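Local coordinates for protein CaaX farnesyltransferase beta subunit Ram1 (Aspergillus fumigatus, PDB 4L9P) that probably transfers, together with its alpha subunit, a farnesyl group from farnesyl diphosphate to a cysteine near the C-terminus of target proteins, using a bound zinc ion, at residues I222-K235 with V260-A274. Sequence-based numbering, arbitrary orientation.
Sequences IDRKAMWKWLGKLK and VHALLDLPLALPPEA
Trp228 slots its indole between two prolines, a compact example of a helix gripping the irregular chain that follows its partner helix. Pro271 CG lies over the six-membered ring, 3.9 Å from its centroid and 10° off the normal, while Pro267 CD makes a second CH-pi contact on the opposite face, above the five-membered ring. With CG anti to the backbone N (chi1 177°), the ring reaches across to the loop, where its NE1 donates to Ala269 O at 2.9 Å, almost in line with that carbonyl, and weakly to Pro267 O. Two faces and one edge thus fix the indole's rotation. Pro267 O also accepts from His261 NE2, tying the loop back to its own helix.

At the first residue of the helix, one turn before Trp228, Arg224 NH2 donates to Leu264 O, 3.0 Å away, where the Schellman motif at Asp265 ends helix 251-263. A water links NH2 to Asp265 OD2, which also forms a salt bridge with Lys458. On the buried side of the helix, Leu266 CD1 meets Leu231 CD1 at 3.7 Å, and Met227 CG rests on Val260 CG1. Further along, bare Gly232 lets Pro271 CD approach its CA to 3.9 Å.

Within the alpha-alpha toroid, the contact joins helix 224-234 to the end of helix 251-263; helix 200-213 touches Ile222, and helix 502-513 packs against Arg224 and Leu264.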
# COMPACT_ATOMS: atom_id res chain seq x y z
N ILE B 222 -7.73 10.39 24.19
CA ILE B 222 -6.57 9.51 24.02
C ILE B 222 -5.67 9.47 25.25
O ILE B 222 -5.25 10.50 25.74
CB ILE B 222 -5.73 9.95 22.81
CG1 ILE B 222 -6.60 10.05 21.54
CG2 ILE B 222 -4.48 9.00 22.70
CD1 ILE B 222 -6.02 10.96 20.39
N ASP B 223 -5.33 8.26 25.74
CA ASP B 223 -4.34 8.12 26.80
C ASP B 223 -2.97 8.11 26.11
O ASP B 223 -2.54 7.09 25.59
CB ASP B 223 -4.57 6.85 27.64
CG ASP B 223 -3.57 6.71 28.81
OD1 ASP B 223 -2.47 7.31 28.78
OD2 ASP B 223 -3.92 6.00 29.77
N ARG B 224 -2.33 9.27 26.07
CA ARG B 224 -1.07 9.39 25.30
C ARG B 224 0.07 8.61 25.86
O ARG B 224 0.84 8.01 25.08
CB ARG B 224 -0.52 10.82 25.27
CG ARG B 224 -1.03 11.81 24.37
CD ARG B 224 -0.52 13.10 25.10
NE ARG B 224 0.63 13.56 24.43
CZ ARG B 224 1.38 14.60 24.70
NH1 ARG B 224 1.31 15.33 25.84
NH2 ARG B 224 2.29 14.83 23.78
N LYS B 225 0.25 8.62 27.19
CA LYS B 225 1.32 7.83 27.78
C LYS B 225 1.12 6.33 27.51
O LYS B 225 2.08 5.62 27.16
CB LYS B 225 1.44 8.08 29.30
CG LYS B 225 2.57 7.29 29.83
CD LYS B 225 2.95 7.71 31.20
CE LYS B 225 4.40 7.72 31.30
NZ LYS B 225 4.74 8.21 32.61
N ALA B 226 -0.12 5.85 27.63
CA ALA B 226 -0.33 4.43 27.42
C ALA B 226 -0.16 4.11 25.92
O ALA B 226 0.36 3.05 25.56
CB ALA B 226 -1.72 4.04 27.91
N MET B 227 -0.56 5.03 25.04
CA MET B 227 -0.29 4.83 23.61
C MET B 227 1.20 4.68 23.31
O MET B 227 1.60 3.82 22.49
CB MET B 227 -0.82 6.02 22.80
CG MET B 227 -0.60 5.92 21.27
SD MET B 227 -1.72 4.70 20.48
CE MET B 227 -3.26 5.61 20.49
N TRP B 228 2.02 5.54 23.92
CA TRP B 228 3.47 5.46 23.76
C TRP B 228 4.05 4.13 24.28
O TRP B 228 4.88 3.50 23.59
CB TRP B 228 4.06 6.64 24.53
CG TRP B 228 5.56 6.74 24.58
CD1 TRP B 228 6.42 7.04 23.56
CD2 TRP B 228 6.34 6.65 25.77
NE1 TRP B 228 7.73 7.13 24.04
CE2 TRP B 228 7.70 6.88 25.40
CE3 TRP B 228 6.01 6.37 27.10
CZ2 TRP B 228 8.76 6.90 26.36
CZ3 TRP B 228 7.05 6.37 28.06
CH2 TRP B 228 8.41 6.65 27.68
N LYS B 229 3.60 3.69 25.45
CA LYS B 229 4.09 2.41 25.95
C LYS B 229 3.72 1.25 25.02
O LYS B 229 4.55 0.38 24.76
CB LYS B 229 3.55 2.14 27.37
CG LYS B 229 4.17 3.10 28.41
CD LYS B 229 3.67 2.79 29.79
CE LYS B 229 4.50 3.48 30.81
NZ LYS B 229 4.08 2.86 32.09
N TRP B 230 2.48 1.25 24.53
CA TRP B 230 2.01 0.17 23.69
C TRP B 230 2.75 0.23 22.35
O TRP B 230 3.25 -0.81 21.87
CB TRP B 230 0.48 0.24 23.50
CG TRP B 230 0.03 -0.62 22.36
CD1 TRP B 230 0.02 -2.01 22.31
CD2 TRP B 230 -0.45 -0.16 21.08
NE1 TRP B 230 -0.38 -2.40 21.06
CE2 TRP B 230 -0.72 -1.31 20.30
CE3 TRP B 230 -0.72 1.11 20.55
CZ2 TRP B 230 -1.20 -1.24 19.00
CZ3 TRP B 230 -1.19 1.23 19.28
CH2 TRP B 230 -1.46 0.03 18.51
N LEU B 231 2.84 1.40 21.72
CA LEU B 231 3.55 1.45 20.42
C LEU B 231 5.00 1.00 20.59
O LEU B 231 5.59 0.39 19.71
CB LEU B 231 3.55 2.87 19.85
CG LEU B 231 2.23 3.32 19.26
CD1 LEU B 231 2.35 4.81 18.91
CD2 LEU B 231 1.87 2.48 18.03
N GLY B 232 5.61 1.32 21.74
CA GLY B 232 6.98 0.87 21.97
C GLY B 232 7.13 -0.66 21.96
O GLY B 232 8.20 -1.18 21.62
N LYS B 233 6.06 -1.37 22.34
CA LYS B 233 6.07 -2.83 22.28
C LYS B 233 6.12 -3.40 20.86
O LYS B 233 6.48 -4.57 20.66
CB LYS B 233 4.88 -3.43 23.04
CG LYS B 233 4.89 -3.04 24.50
CD LYS B 233 3.64 -3.57 25.17
CE LYS B 233 3.68 -3.20 26.67
NZ LYS B 233 2.49 -3.70 27.37
N LEU B 234 5.69 -2.59 19.91
CA LEU B 234 5.64 -3.03 18.51
C LEU B 234 6.96 -2.89 17.79
O LEU B 234 7.14 -3.46 16.71
CB LEU B 234 4.57 -2.26 17.78
CG LEU B 234 3.17 -2.30 18.44
CD1 LEU B 234 2.17 -1.53 17.59
CD2 LEU B 234 2.56 -3.71 18.70
N LYS B 235 7.89 -2.09 18.35
CA LYS B 235 9.16 -1.86 17.67
C LYS B 235 9.95 -3.15 17.64
O LYS B 235 10.14 -3.79 18.69
CB LYS B 235 9.95 -0.76 18.45
CG LYS B 235 11.28 -0.42 17.83
CD LYS B 235 11.15 0.36 16.51
CE LYS B 235 12.58 0.78 16.03
NZ LYS B 235 12.54 1.58 14.80
N VAL B 260 0.65 8.04 14.05
CA VAL B 260 0.10 8.23 15.41
C VAL B 260 1.13 8.93 16.32
O VAL B 260 0.79 9.88 17.06
CB VAL B 260 -0.29 6.92 16.02
CG1 VAL B 260 -0.65 7.01 17.53
CG2 VAL B 260 -1.51 6.34 15.21
N HIS B 261 2.38 8.47 16.22
CA HIS B 261 3.44 9.05 17.06
C HIS B 261 3.57 10.55 16.78
O HIS B 261 3.67 11.36 17.73
CB HIS B 261 4.72 8.29 16.73
CG HIS B 261 5.88 8.62 17.62
ND1 HIS B 261 6.55 9.83 17.55
CD2 HIS B 261 6.45 7.91 18.63
CE1 HIS B 261 7.51 9.83 18.48
NE2 HIS B 261 7.46 8.68 19.15
N ALA B 262 3.61 10.93 15.51
CA ALA B 262 3.80 12.33 15.13
C ALA B 262 2.60 13.18 15.51
O ALA B 262 2.76 14.27 16.09
CB ALA B 262 4.01 12.46 13.61
N LEU B 263 1.38 12.73 15.19
CA LEU B 263 0.25 13.62 15.45
C LEU B 263 -0.02 13.81 16.96
O LEU B 263 -0.60 14.82 17.34
CB LEU B 263 -1.03 13.09 14.77
CG LEU B 263 -0.95 13.19 13.26
CD1 LEU B 263 -2.23 12.50 12.65
CD2 LEU B 263 -0.91 14.64 12.78
N LEU B 264 0.36 12.85 17.81
CA LEU B 264 0.16 12.94 19.26
C LEU B 264 1.42 13.51 19.97
O LEU B 264 1.45 13.58 21.20
CB LEU B 264 -0.16 11.56 19.84
CG LEU B 264 -1.46 10.92 19.29
CD1 LEU B 264 -1.64 9.61 20.06
CD2 LEU B 264 -2.71 11.80 19.31
N ASP B 265 2.44 13.92 19.19
CA ASP B 265 3.72 14.41 19.71
C ASP B 265 4.24 13.47 20.82
O ASP B 265 4.55 13.91 21.95
CB ASP B 265 3.58 15.84 20.24
CG ASP B 265 4.94 16.45 20.64
OD1 ASP B 265 5.94 16.07 19.95
OD2 ASP B 265 5.02 17.23 21.65
N LEU B 266 4.32 12.18 20.53
CA LEU B 266 4.85 11.28 21.54
C LEU B 266 6.35 11.43 21.65
O LEU B 266 7.03 11.88 20.72
CB LEU B 266 4.56 9.82 21.17
CG LEU B 266 3.06 9.51 21.01
CD1 LEU B 266 2.84 8.02 20.71
CD2 LEU B 266 2.22 9.95 22.25
N PRO B 267 6.93 11.05 22.80
CA PRO B 267 8.38 11.13 22.88
C PRO B 267 9.07 10.23 21.86
O PRO B 267 8.63 9.11 21.61
CB PRO B 267 8.68 10.61 24.32
CG PRO B 267 7.44 10.85 25.08
CD PRO B 267 6.30 10.59 24.06
N LEU B 268 10.14 10.73 21.27
CA LEU B 268 10.96 9.97 20.34
C LEU B 268 11.64 8.77 20.98
O LEU B 268 11.78 7.71 20.32
CB LEU B 268 11.99 10.94 19.75
CG LEU B 268 13.03 10.35 18.85
CD1 LEU B 268 12.37 9.76 17.63
CD2 LEU B 268 14.04 11.49 18.41
N ALA B 269 12.06 8.90 22.24
CA ALA B 269 12.69 7.77 22.88
C ALA B 269 11.72 6.62 23.08
O ALA B 269 10.54 6.81 23.36
CB ALA B 269 13.18 8.16 24.28
N LEU B 270 12.21 5.40 22.93
CA LEU B 270 11.40 4.25 23.32
C LEU B 270 11.14 4.25 24.81
O LEU B 270 11.98 4.71 25.60
CB LEU B 270 12.13 2.96 22.95
CG LEU B 270 12.28 2.68 21.43
CD1 LEU B 270 13.31 1.53 21.19
CD2 LEU B 270 10.93 2.38 20.77
N PRO B 271 10.00 3.71 25.23
CA PRO B 271 9.78 3.52 26.69
C PRO B 271 10.99 2.79 27.29
O PRO B 271 11.63 1.93 26.63
CB PRO B 271 8.54 2.63 26.74
CG PRO B 271 7.81 2.96 25.46
CD PRO B 271 8.85 3.22 24.42
N PRO B 272 11.28 3.08 28.57
CA PRO B 272 12.49 2.44 29.11
C PRO B 272 12.40 0.89 29.12
O PRO B 272 13.46 0.22 29.01
CB PRO B 272 12.65 3.07 30.49
CG PRO B 272 11.49 3.92 30.72
CD PRO B 272 10.70 4.09 29.44
N GLU B 273 11.18 0.32 29.13
CA GLU B 273 11.00 -1.16 29.10
C GLU B 273 10.80 -1.82 27.76
O GLU B 273 10.55 -3.02 27.68
CB GLU B 273 9.77 -1.53 29.93
CG GLU B 273 9.93 -1.12 31.37
CD GLU B 273 11.08 -1.84 32.00
OE1 GLU B 273 11.10 -3.09 31.89
OE2 GLU B 273 11.94 -1.15 32.61
N ALA B 274 10.91 -1.06 26.71
CA ALA B 274 10.68 -1.58 25.37
C ALA B 274 11.71 -2.66 25.08
O ALA B 274 12.91 -2.49 25.28
CB ALA B 274 10.78 -0.46 24.35
O HOH W 1 3.85 17.03 23.95